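Local coordinates for beta-ketoacyl-[acyl-carrier-protein] synthase FabY (Pseudomonas aeruginosa, PDB 4CW4) that condenses acetyl-CoA with malonyl-ACP to form the beta-acetoacetyl-ACP primer that starts bacterial fatty acid synthesis, at residues T121-P126 and D144-V149; V307-N312 and S367-L372; A351-G356 and K503-V508; F393-G398 and N410-A415. One frame throughout, in Å; residues are numbered along the deposited sequence.

Interaction 1: residues T121-P126 and D144-V149; sequences TFKASP and DGEVLV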
loop_
_atom_site.group_PDB
_atom_site.type_symbol
_atom_site.label_atom_id
_atom_site.label_comp_id
_atom_site.label_asym_id
_atom_site.label_seq_id
_atom_site.Cartn_x
_atom_site.Cartn_y
_atom_site.Cartn_z
ATOM N N THR A 121 13.602 -20.324 43.979
ATOM C CA THR A 121 12.623 -21.374 43.992
ATOM C C THR A 121 11.249 -20.753 44.021
ATOM O O THR A 121 11.035 -19.724 44.665
ATOM C CB THR A 121 12.832 -22.221 45.239
ATOM O OG1 THR A 121 14.195 -22.643 45.268
ATOM C CG2 THR A 121 11.933 -23.428 45.249
ATOM N N PHE A 122 10.316 -21.380 43.321
ATOM C CA PHE A 122 8.949 -20.897 43.293
ATOM C C PHE A 122 8.022 -22.030 42.918
ATOM O O PHE A 122 8.462 -23.051 42.372
ATOM C CB PHE A 122 8.805 -19.730 42.318
ATOM C CG PHE A 122 9.276 -20.044 40.925
ATOM C CD1 PHE A 122 8.426 -20.641 40.008
ATOM C CD2 PHE A 122 10.570 -19.737 40.527
ATOM C CE1 PHE A 122 8.855 -20.928 38.726
ATOM C CE2 PHE A 122 11.003 -20.029 39.260
ATOM C CZ PHE A 122 10.150 -20.619 38.351
ATOM N N LYS A 123 6.747 -21.866 43.239
ATOM C CA LYS A 123 5.750 -22.805 42.756
ATOM C C LYS A 123 5.066 -22.212 41.548
ATOM O O LYS A 123 4.928 -20.990 41.419
ATOM C CB LYS A 123 4.730 -23.151 43.832
ATOM C CG LYS A 123 3.743 -22.067 44.135
ATOM C CD LYS A 123 3.041 -22.379 45.441
ATOM C CE LYS A 123 1.774 -21.571 45.614
ATOM N NZ LYS A 123 1.069 -22.010 46.852
ATOM N N ALA A 124 4.650 -23.097 40.657
ATOM C CA ALA A 124 4.049 -22.673 39.410
ATOM C C ALA A 124 3.144 -23.744 38.859
ATOM O O ALA A 124 3.277 -24.913 39.183
ATOM C CB ALA A 124 5.118 -22.363 38.409
ATOM N N SER A 125 2.218 -23.323 38.006
ATOM C CA SER A 125 1.413 -24.234 37.217
ATOM C C SER A 125 2.299 -24.802 36.111
ATOM O O SER A 125 2.916 -24.040 35.365
ATOM C CB SER A 125 0.230 -23.486 36.601
ATOM O OG SER A 125 -0.455 -22.724 37.577
ATOM N N PRO A 126 2.382 -26.139 36.000
ATOM C CA PRO A 126 3.255 -26.695 34.969
ATOM C C PRO A 126 2.891 -26.257 33.547
ATOM O O PRO A 126 3.779 -26.208 32.689
ATOM C CB PRO A 126 3.117 -28.215 35.160
ATOM C CG PRO A 126 1.952 -28.410 36.024
ATOM C CD PRO A 126 1.799 -27.190 36.852
ATOM N N ASP A 144 -1.914 -29.418 44.738
ATOM C CA ASP A 144 -2.894 -28.699 43.924
ATOM C C ASP A 144 -2.462 -28.534 42.473
ATOM O O ASP A 144 -2.630 -27.468 41.883
ATOM C CB ASP A 144 -3.213 -27.330 44.541
ATOM C CG ASP A 144 -4.102 -27.435 45.769
ATOM O OD1 ASP A 144 -5.128 -28.146 45.698
ATOM O OD2 ASP A 144 -3.773 -26.813 46.807
ATOM N N GLY A 145 -1.896 -29.594 41.907
ATOM C CA GLY A 145 -1.560 -29.616 40.496
ATOM C C GLY A 145 -0.335 -28.796 40.132
ATOM O O GLY A 145 0.110 -28.819 38.978
ATOM N N GLU A 146 0.217 -28.072 41.101
ATOM C CA GLU A 146 1.371 -27.218 40.835
ATOM C C GLU A 146 2.665 -27.994 41.015
ATOM O O GLU A 146 2.659 -29.124 41.504
ATOM C CB GLU A 146 1.354 -25.993 41.742
ATOM C CG GLU A 146 0.052 -25.230 41.679
ATOM C CD GLU A 146 0.254 -23.733 41.663
ATOM O OE1 GLU A 146 0.707 -23.185 42.691
ATOM O OE2 GLU A 146 -0.046 -23.107 40.621
ATOM N N VAL A 147 3.770 -27.384 40.596
ATOM C CA VAL A 147 5.092 -27.980 40.764
ATOM C C VAL A 147 6.032 -26.994 41.438
ATOM O O VAL A 147 5.829 -25.782 41.380
ATOM C CB VAL A 147 5.720 -28.425 39.416
ATOM C CG1 VAL A 147 4.939 -29.593 38.817
ATOM C CG2 VAL A 147 5.809 -27.257 38.431
ATOM N N LEU A 148 7.065 -27.539 42.066
ATOM C CA LEU A 148 8.083 -26.744 42.743
ATOM C C LEU A 148 9.304 -26.629 41.841
ATOM O O LEU A 148 9.927 -27.621 41.499
ATOM C CB LEU A 148 8.455 -27.393 44.072
ATOM C CG LEU A 148 9.447 -26.614 44.934
ATOM C CD1 LEU A 148 8.898 -25.243 45.339
ATOM C CD2 LEU A 148 9.827 -27.437 46.174
ATOM N N VAL A 149 9.631 -25.411 41.441
ATOM C CA VAL A 149 10.708 -25.173 40.493
ATOM C C VAL A 149 11.881 -24.496 41.175
ATOM O O VAL A 149 11.689 -23.589 41.976
ATOM C CB VAL A 149 10.224 -24.242 39.372
ATOM C CG1 VAL A 149 11.302 -24.050 38.328
ATOM C CG2 VAL A 149 8.959 -24.811 38.748
#
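Phe122 lays its ring over Val149, its partner on the facing strand, and the two side chains run side by side in the same direction. With CG held between the backbone N and the carbonyl carbon (chi1 55°), the ring bends back over the neighbouring strand, where Val149 CB sits 4.0 Å from the ring centroid in a CH-pi contact. Val149 CG1 reaches the far end of the ring, 3.6 Å from Phe122 CZ. These residues form a hydrogen-bonded antiparallel pair, as do Ala124 and Val147, and the bond from Val149 N to Phe122 O, 2.8 Å, is nearly straight. The side chains of Thr121 and Leu148 cross at a slant, CG2 of the first 3.5 Å from CD1 of the second, while Thr121 OG1 turns to Ser150. Beyond the last paired residues Glu146 bends at chi2 and brings its carboxylate back beside the first strand. In the conformer described, Ser125 OG can donate to Glu146 OE2. The face carrying Phe122, Ala124, Val147 and Val149 is thus apolar, and Leu110 and Leu112 of the second subunit pack on it, whereas the pairing ends in polar groups at Glu146. There OE1 lies along the Lys123 methylenes, and the 4.3 Å from Lys123 NZ to Glu146 OE1 allows at most a weak, longer-range attraction.

Interaction 2: residues V307-N312 and S367-L372; sequences VVIVGN and SQYVVL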
loop_
_atom_site.group_PDB
_atom_site.type_symbol
_atom_site.label_atom_id
_atom_site.label_comp_id
_atom_site.label_asym_id
_atom_site.label_seq_id
_atom_site.Cartn_x
_atom_site.Cartn_y
_atom_site.Cartn_z
ATOM N N VAL A 307 -17.678 8.098 -10.854
ATOM C CA VAL A 307 -17.820 8.509 -9.460
ATOM C C VAL A 307 -16.663 7.904 -8.716
ATOM O O VAL A 307 -16.468 6.689 -8.778
ATOM C CB VAL A 307 -19.134 8.008 -8.826
ATOM C CG1 VAL A 307 -19.270 8.504 -7.384
ATOM C CG2 VAL A 307 -20.314 8.459 -9.669
ATOM N N VAL A 308 -15.886 8.741 -8.038
ATOM C CA VAL A 308 -14.696 8.265 -7.361
ATOM C C VAL A 308 -14.643 8.795 -5.935
ATOM O O VAL A 308 -14.728 9.999 -5.700
ATOM C CB VAL A 308 -13.390 8.698 -8.078
ATOM C CG1 VAL A 308 -12.181 8.083 -7.362
ATOM C CG2 VAL A 308 -13.403 8.312 -9.544
ATOM N N ILE A 309 -14.492 7.882 -4.982
ATOM C CA ILE A 309 -14.281 8.266 -3.587
ATOM C C ILE A 309 -12.790 8.118 -3.358
ATOM O O ILE A 309 -12.241 7.024 -3.522
ATOM C CB ILE A 309 -15.072 7.385 -2.614
ATOM C CG1 ILE A 309 -16.587 7.712 -2.663
ATOM C CG2 ILE A 309 -14.595 7.617 -1.176
ATOM C CD1 ILE A 309 -17.294 7.413 -3.983
ATOM N N VAL A 310 -12.127 9.223 -3.032
ATOM C CA VAL A 310 -10.681 9.228 -2.829
ATOM C C VAL A 310 -10.368 9.753 -1.441
ATOM O O VAL A 310 -10.870 10.798 -1.046
ATOM C CB VAL A 310 -9.964 10.172 -3.822
ATOM C CG1 VAL A 310 -8.453 10.007 -3.715
ATOM C CG2 VAL A 310 -10.418 9.950 -5.265
ATOM N N GLY A 311 -9.534 9.050 -0.699
ATOM C CA GLY A 311 -9.175 9.537 0.619
ATOM C C GLY A 311 -8.160 8.633 1.286
ATOM O O GLY A 311 -7.447 7.877 0.615
ATOM N N ASN A 312 -8.103 8.700 2.610
ATOM C CA ASN A 312 -7.174 7.895 3.394
ATOM C C ASN A 312 -7.647 7.880 4.840
ATOM O O ASN A 312 -8.474 8.704 5.258
ATOM C CB ASN A 312 -5.758 8.481 3.326
ATOM C CG ASN A 312 -5.007 8.096 2.069
ATOM O OD1 ASN A 312 -4.753 8.931 1.197
ATOM N ND2 ASN A 312 -4.640 6.834 1.971
ATOM N N SER A 367 -8.928 10.879 9.062
ATOM C CA SER A 367 -9.509 10.190 7.915
ATOM C C SER A 367 -10.329 11.205 7.160
ATOM O O SER A 367 -11.154 11.904 7.740
ATOM C CB SER A 367 -10.377 8.993 8.301
ATOM O OG SER A 367 -10.851 8.346 7.125
ATOM N N GLN A 368 -10.112 11.267 5.850
ATOM C CA GLN A 368 -10.698 12.284 4.982
ATOM C C GLN A 368 -11.041 11.648 3.651
ATOM O O GLN A 368 -10.263 10.846 3.153
ATOM C CB GLN A 368 -9.684 13.396 4.716
ATOM C CG GLN A 368 -9.159 14.138 5.925
ATOM C CD GLN A 368 -10.094 15.208 6.409
ATOM O OE1 GLN A 368 -11.314 15.045 6.383
ATOM N NE2 GLN A 368 -9.531 16.315 6.867
ATOM N N TYR A 369 -12.164 12.060 3.072
ATOM C CA TYR A 369 -12.579 11.630 1.739
ATOM C C TYR A 369 -13.111 12.796 0.917
ATOM O O TYR A 369 -13.777 13.687 1.442
ATOM C CB TYR A 369 -13.645 10.513 1.816
ATOM C CG TYR A 369 -13.029 9.269 2.335
ATOM C CD1 TYR A 369 -12.264 8.472 1.502
ATOM C CD2 TYR A 369 -13.131 8.927 3.680
ATOM C CE1 TYR A 369 -11.626 7.360 1.986
ATOM C CE2 TYR A 369 -12.499 7.826 4.170
ATOM C CZ TYR A 369 -11.747 7.046 3.329
ATOM O OH TYR A 369 -11.079 5.930 3.796
ATOM N N VAL A 370 -12.820 12.767 -0.380
ATOM C CA VAL A 370 -13.526 13.618 -1.327
ATOM C C VAL A 370 -14.293 12.717 -2.279
ATOM O O VAL A 370 -13.875 11.580 -2.565
ATOM C CB VAL A 370 -12.592 14.558 -2.139
ATOM C CG1 VAL A 370 -11.921 15.586 -1.204
ATOM C CG2 VAL A 370 -11.571 13.778 -2.957
ATOM N N VAL A 371 -15.419 13.223 -2.757
ATOM C CA VAL A 371 -16.225 12.523 -3.750
ATOM C C VAL A 371 -16.071 13.281 -5.050
ATOM O O VAL A 371 -16.387 14.458 -5.107
ATOM C CB VAL A 371 -17.704 12.461 -3.354
ATOM C CG1 VAL A 371 -18.487 11.615 -4.347
ATOM C CG2 VAL A 371 -17.867 11.929 -1.949
ATOM N N LEU A 372 -15.556 12.613 -6.075
ATOM C CA LEU A 372 -15.383 13.197 -7.394
ATOM C C LEU A 372 -16.415 12.631 -8.351
ATOM O O LEU A 372 -16.770 11.446 -8.281
ATOM C CB LEU A 372 -13.997 12.870 -7.966
ATOM C CG LEU A 372 -12.797 13.177 -7.075
ATOM C CD1 LEU A 372 -11.500 12.783 -7.769
ATOM C CD2 LEU A 372 -12.792 14.670 -6.694
#
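Asn312 O receives two donors from the facing strand, Gln368 N and Ser367 OG. The backbone amide, 3.1 Å from Asn312 O, comes nearly head-on to the carbonyl, whereas Ser367 OG, 3.0 Å from the same oxygen, approaches at a C=O...O angle of 131° and is tilted from the carbonyl plane. The hydroxyl gets there because OG is turned anti to the backbone N (chi1 -177°). In return Asn312 N donates to Gln368 O, and the pairs Val310-Val370 and Val308-Leu372 each exchange two further N-H...O bonds; Leu372 N to Val308 O, 2.8 Å, is almost perfectly straight at 178°. Val307, Ile309 and Gly311 bond by their backbones to the strand ending at Phe225, so strand 307-314 is held along both edges. This is the central sheet of the N-terminal half of the thiolase-like ketosynthase fold, with helix 288-301 packed on the Val310 and Asn312 side and helix 190-204 on the Ile309 and Tyr369 side. At Gly311 the absence of a side chain makes room for the Tyr369 ring, whose CD1 lies 3.4 Å from Gly311 CA, while Ile309 CG2 touches the same CD1 at 3.7 Å. The buried polar ends are met from outside the pair: Tyr369 OH by Ser195 and Ser226, Asn312 ND2 by Gly227 O and, in the conformer described, the Gln368 amide by Ser24 and Asp485. The Asn312 side chain lies about 10 Å from that of Cys286, the probable active-site cysteine.

Interaction 3: residues A351-G356 and K503-V508; sequences ASRPFG and KTIDKV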
loop_
_atom_site.group_PDB
_atom_site.type_symbol
_atom_site.label_atom_id
_atom_site.label_comp_id
_atom_site.label_asym_id
_atom_site.label_seq_id
_atom_site.Cartn_x
_atom_site.Cartn_y
_atom_site.Cartn_z
ATOM N N ALA A 351 3.520 22.656 19.155
ATOM C CA ALA A 351 4.561 21.693 18.792
ATOM C C ALA A 351 4.891 21.747 17.300
ATOM O O ALA A 351 6.019 21.460 16.902
ATOM C CB ALA A 351 4.168 20.292 19.182
ATOM N N SER A 352 3.895 22.099 16.499
ATOM C CA SER A 352 4.027 22.123 15.046
ATOM C C SER A 352 4.109 23.564 14.539
ATOM O O SER A 352 3.128 24.319 14.582
ATOM C CB SER A 352 2.868 21.379 14.406
ATOM O OG SER A 352 3.104 21.208 13.019
ATOM N N ARG A 353 5.307 23.916 14.072
ATOM C CA ARG A 353 5.705 25.284 13.733
ATOM C C ARG A 353 6.287 25.364 12.312
ATOM O O ARG A 353 7.481 25.623 12.140
ATOM C CB ARG A 353 6.774 25.747 14.745
ATOM C CG ARG A 353 6.227 25.995 16.141
ATOM C CD ARG A 353 7.344 25.894 17.193
ATOM N NE ARG A 353 6.945 26.218 18.563
ATOM C CZ ARG A 353 7.127 27.395 19.158
ATOM N NH1 ARG A 353 7.669 28.419 18.496
ATOM N NH2 ARG A 353 6.759 27.553 20.427
ATOM N N PRO A 354 5.484 25.024 11.296
ATOM C CA PRO A 354 5.980 25.087 9.910
ATOM C C PRO A 354 6.628 26.439 9.596
ATOM O O PRO A 354 6.054 27.467 9.903
ATOM C CB PRO A 354 4.708 24.890 9.073
ATOM C CG PRO A 354 3.737 24.213 9.986
ATOM C CD PRO A 354 4.042 24.766 11.361
ATOM N N PHE A 355 7.817 26.401 9.003
ATOM C CA PHE A 355 8.554 27.586 8.559
ATOM C C PHE A 355 9.062 28.498 9.672
ATOM O O PHE A 355 9.681 29.508 9.379
ATOM C CB PHE A 355 7.764 28.358 7.496
ATOM C CG PHE A 355 7.492 27.523 6.277
ATOM C CD1 PHE A 355 8.516 27.172 5.413
ATOM C CD2 PHE A 355 6.231 27.033 6.042
ATOM C CE1 PHE A 355 8.276 26.342 4.339
ATOM C CE2 PHE A 355 5.975 26.223 4.957
ATOM C CZ PHE A 355 6.997 25.884 4.093
ATOM N N GLY A 356 8.847 28.110 10.934
ATOM C CA GLY A 356 9.412 28.818 12.058
ATOM C C GLY A 356 10.602 28.091 12.632
ATOM O O GLY A 356 11.003 27.065 12.108
ATOM N N LYS A 503 -0.236 30.077 12.877
ATOM C CA LYS A 503 -0.389 30.847 14.119
ATOM C C LYS A 503 0.546 30.404 15.223
ATOM O O LYS A 503 0.714 31.110 16.214
ATOM C CB LYS A 503 -1.841 30.803 14.598
ATOM C CG LYS A 503 -2.766 31.466 13.631
ATOM C CD LYS A 503 -4.208 31.447 14.096
ATOM C CE LYS A 503 -5.052 32.028 13.019
ATOM N NZ LYS A 503 -6.280 31.252 12.834
ATOM N N THR A 504 1.156 29.236 15.054
ATOM C CA THR A 504 2.048 28.692 16.056
ATOM C C THR A 504 3.449 29.302 16.039
ATOM O O THR A 504 4.215 29.097 16.982
ATOM C CB THR A 504 2.200 27.198 15.856
ATOM O OG1 THR A 504 2.609 26.967 14.502
ATOM C CG2 THR A 504 0.893 26.472 16.121
ATOM N N ILE A 505 3.796 30.041 14.984
ATOM C CA ILE A 505 5.132 30.643 14.882
ATOM C C ILE A 505 5.092 32.127 15.194
ATOM O O ILE A 505 4.069 32.793 15.001
ATOM C CB ILE A 505 5.816 30.369 13.504
ATOM C CG1 ILE A 505 5.176 31.177 12.378
ATOM C CG2 ILE A 505 5.780 28.865 13.202
ATOM C CD1 ILE A 505 5.926 31.052 11.056
ATOM N N ASP A 506 6.215 32.656 15.666
ATOM C CA ASP A 506 6.289 34.080 15.974
ATOM C C ASP A 506 6.844 34.880 14.851
ATOM O O ASP A 506 6.609 36.085 14.756
ATOM C CB ASP A 506 7.127 34.290 17.214
ATOM C CG ASP A 506 6.391 33.876 18.439
ATOM O OD1 ASP A 506 5.238 34.317 18.557
ATOM O OD2 ASP A 506 6.924 33.078 19.231
ATOM N N LYS A 507 7.617 34.195 14.034
ATOM C CA LYS A 507 8.135 34.723 12.805
ATOM C C LYS A 507 8.767 33.570 12.052
ATOM O O LYS A 507 9.039 32.490 12.597
ATOM C CB LYS A 507 9.148 35.826 13.038
ATOM C CG LYS A 507 10.564 35.386 13.309
ATOM C CD LYS A 507 11.541 36.477 12.887
ATOM C CE LYS A 507 12.936 35.904 12.745
ATOM N NZ LYS A 507 13.252 35.053 13.914
ATOM N N VAL A 508 9.004 33.820 10.783
ATOM C CA VAL A 508 9.582 32.829 9.902
ATOM C C VAL A 508 11.066 32.686 10.242
ATOM O O VAL A 508 11.747 33.686 10.498
ATOM C CB VAL A 508 9.336 33.269 8.445
ATOM C CG1 VAL A 508 10.093 32.401 7.480
ATOM C CG2 VAL A 508 7.832 33.248 8.148
HETATM O O HOH W 1 9.088 31.284 18.914
#
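Two irregular loops, one leading toward strand 366-374 and the other toward strand 517-519, meet here in a largely buried contact with one direct hydrogen bond. Thr504 OG1 donates that bond to Ser352 O at 2.7 Å, lying in the carbonyl plane on a lone pair. Next along, Arg353 runs obliquely across Thr504 in an extended chain, and Thr504 O lies over one face of its guanidinium, 3.8 Å from NH1. A water at the guanidinium edge accepts from Arg353 NH1 and, in the conformer of Asp506 described, donates to Asp506 OD2, bridging charged groups that do not touch directly; the same conformer forms a salt bridge with Arg350. Behind this polar rim, Ile505 CG2 rests against one face of the type II turn Arg353-Gly356, over its mouth, meeting Arg353 CB and Pro354 O, each at 3.6 Å. Gly356 CA lies 3.8 Å from the same methyl. Farther on, Val508 CA makes a C-H...O contact with Phe355 O. The Phe355 side chain is about 7 Å from that of His439, a predicted catalytic residue. The two loops pack among helices: Arg353 rests on helix 334-341, Pro354 and Thr504 on Ala473 of helix 472-475, and Phe355 on Arg447 and Glu450 of helix 444-461.

Interaction 4: residues F393-G398 and N410-A415; sequences FINADG and NYLTVA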
loop_
_atom_site.group_PDB
_atom_site.type_symbol
_atom_site.label_atom_id
_atom_site.label_comp_id
_atom_site.label_asym_id
_atom_site.label_seq_id
_atom_site.Cartn_x
_atom_site.Cartn_y
_atom_site.Cartn_z
ATOM N N PHE A 393 1.034 15.598 -10.095
ATOM C CA PHE A 393 2.331 15.170 -10.596
ATOM C C PHE A 393 3.160 14.569 -9.482
ATOM O O PHE A 393 3.220 15.092 -8.367
ATOM C CB PHE A 393 3.041 16.338 -11.257
ATOM C CG PHE A 393 2.304 16.856 -12.463
ATOM C CD1 PHE A 393 2.235 16.109 -13.628
ATOM C CD2 PHE A 393 1.638 18.059 -12.411
ATOM C CE1 PHE A 393 1.514 16.575 -14.716
ATOM C CE2 PHE A 393 0.925 18.527 -13.496
ATOM C CZ PHE A 393 0.875 17.791 -14.654
ATOM N N ILE A 394 3.787 13.445 -9.810
ATOM C CA ILE A 394 4.556 12.653 -8.880
ATOM C C ILE A 394 5.931 12.394 -9.487
ATOM O O ILE A 394 6.035 11.943 -10.626
ATOM C CB ILE A 394 3.859 11.297 -8.635
ATOM C CG1 ILE A 394 2.536 11.513 -7.877
ATOM C CG2 ILE A 394 4.773 10.340 -7.882
ATOM C CD1 ILE A 394 1.621 10.275 -7.808
ATOM N N ASN A 395 6.976 12.671 -8.728
ATOM C CA ASN A 395 8.352 12.472 -9.177
ATOM C C ASN A 395 9.217 12.038 -8.005
ATOM O O ASN A 395 9.165 12.640 -6.926
ATOM C CB ASN A 395 8.934 13.765 -9.760
ATOM C CG ASN A 395 8.251 14.172 -11.047
ATOM O OD1 ASN A 395 7.261 14.927 -11.029
ATOM N ND2 ASN A 395 8.754 13.661 -12.173
ATOM N N ALA A 396 10.032 11.011 -8.233
ATOM C CA ALA A 396 10.974 10.518 -7.236
ATOM C C ALA A 396 12.244 11.384 -7.259
ATOM O O ALA A 396 12.305 12.399 -7.960
ATOM C CB ALA A 396 11.288 9.040 -7.480
ATOM N N ASP A 397 13.248 10.992 -6.488
ATOM C CA ASP A 397 14.386 11.855 -6.197
ATOM C C ASP A 397 15.657 11.479 -6.958
ATOM O O ASP A 397 16.669 12.140 -6.808
ATOM C CB ASP A 397 14.712 11.776 -4.701
ATOM C CG ASP A 397 13.757 12.566 -3.834
ATOM O OD1 ASP A 397 13.026 13.459 -4.334
ATOM O OD2 ASP A 397 13.760 12.293 -2.608
ATOM N N GLY A 398 15.623 10.410 -7.745
ATOM C CA GLY A 398 16.831 9.893 -8.353
ATOM C C GLY A 398 17.627 9.102 -7.328
ATOM O O GLY A 398 17.073 8.617 -6.321
ATOM N N ASN A 410 10.675 16.976 -5.753
ATOM C CA ASN A 410 9.636 17.966 -5.502
ATOM C C ASN A 410 9.826 19.233 -6.361
ATOM O O ASN A 410 8.863 19.943 -6.614
ATOM C CB ASN A 410 9.576 18.273 -4.001
ATOM C CG ASN A 410 8.307 18.981 -3.560
ATOM O OD1 ASN A 410 8.371 19.783 -2.640
ATOM N ND2 ASN A 410 7.173 18.646 -4.124
ATOM N N TYR A 411 11.034 19.481 -6.872
ATOM C CA TYR A 411 11.213 20.561 -7.847
ATOM C C TYR A 411 10.343 20.303 -9.067
ATOM O O TYR A 411 9.689 21.191 -9.594
ATOM C CB TYR A 411 12.677 20.705 -8.277
ATOM C CG TYR A 411 13.557 21.423 -7.279
ATOM C CD1 TYR A 411 14.196 20.721 -6.262
ATOM C CD2 TYR A 411 13.757 22.801 -7.355
ATOM C CE1 TYR A 411 15.000 21.365 -5.343
ATOM C CE2 TYR A 411 14.567 23.456 -6.435
ATOM C CZ TYR A 411 15.178 22.724 -5.426
ATOM O OH TYR A 411 15.992 23.327 -4.495
ATOM N N LEU A 412 10.388 19.061 -9.524
ATOM C CA LEU A 412 9.682 18.638 -10.722
ATOM C C LEU A 412 8.165 18.661 -10.522
ATOM O O LEU A 412 7.438 19.136 -11.395
ATOM C CB LEU A 412 10.136 17.245 -11.142
ATOM C CG LEU A 412 11.485 17.157 -11.869
ATOM C CD1 LEU A 412 12.636 17.738 -11.079
ATOM C CD2 LEU A 412 11.777 15.715 -12.226
ATOM N N THR A 413 7.684 18.163 -9.380
ATOM C CA THR A 413 6.241 18.125 -9.165
ATOM C C THR A 413 5.656 19.535 -9.074
ATOM O O THR A 413 4.613 19.810 -9.656
ATOM C CB THR A 413 5.816 17.276 -7.936
ATOM O OG1 THR A 413 6.199 17.901 -6.705
ATOM C CG2 THR A 413 6.443 15.887 -7.979
ATOM N N VAL A 414 6.313 20.425 -8.343
ATOM C CA VAL A 414 5.796 21.783 -8.201
ATOM C C VAL A 414 5.839 22.532 -9.537
ATOM O O VAL A 414 4.871 23.172 -9.926
ATOM C CB VAL A 414 6.535 22.572 -7.095
ATOM C CG1 VAL A 414 6.004 23.999 -7.008
ATOM C CG2 VAL A 414 6.379 21.848 -5.735
ATOM N N ALA A 415 6.958 22.433 -10.244
ATOM C CA ALA A 415 7.095 23.100 -11.535
ATOM C C ALA A 415 6.026 22.614 -12.499
ATOM O O ALA A 415 5.362 23.426 -13.158
ATOM C CB ALA A 415 8.479 22.881 -12.119
#
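The end of strand 387-394 and the loop that follows pass across the first turns of helix 409-425, with Phe393 and Thr413 nearest at 5.1 Å between CA atoms. Thr413 presents its methyl rather than its hydroxyl: CG2 touches both Phe393 O and Asn395 OD1, 3.3 Å from each. The methyl takes this place by standing anti to its own carbonyl carbon, which leaves OG1 (chi1 70°) to accept from Asn410 ND2 at 2.9 Å, one turn earlier in the helix, and to bond to Ser546 of strand 543-550. Asn410 ND2 also donates to Asn536 OD1 of strand 532-539. Asn395 slides past Thr413 in the opposite direction and meets Leu412 at about a right angle, its CG 3.6 Å from Leu412 CB. Leu412 CD2 lies 3.7 Å from Asn395 ND2. That nitrogen is satisfied across the dimer interface by Val276 O of the second subunit, so the amide lies between the helix and the second subunit. Phe393 starts toward the helix at CB, but its ring turns along it to Lys416 and Ser420. Contact between the segments is van der Waals in character, their polar groups being met largely from outside. Strand 387-394 running on into helix 409-425 opens the C-terminal half of the thiolase-like fold; here the helix start places the Asn410 side chain about 6 Å from that of His439, a predicted catalytic residue.

Interaction 1 stands apart: it lies about 52 Å from the centre of the chain in a small three-stranded sheet, partly buried and touched by the second subunit. Interactions 2, 3 and 4 belong to the ketosynthase body. Interaction 2 is wholly buried and, like interaction 1, is antiparallel strand pairing, but its polar side chains are satisfied by the protein interior. Strand 10-19, pairing with both 366-374 and 387-394, joins interactions 2 and 4. Interaction 3 joins loops through one hydroxyl bond and packing, with a water between charged groups in one conformer, whereas interaction 4 sets a strand end on a helix by methyl and amide packing. Interactions 3 and 4 both come near His439; interactions 1 and 4 reach the dimer partner.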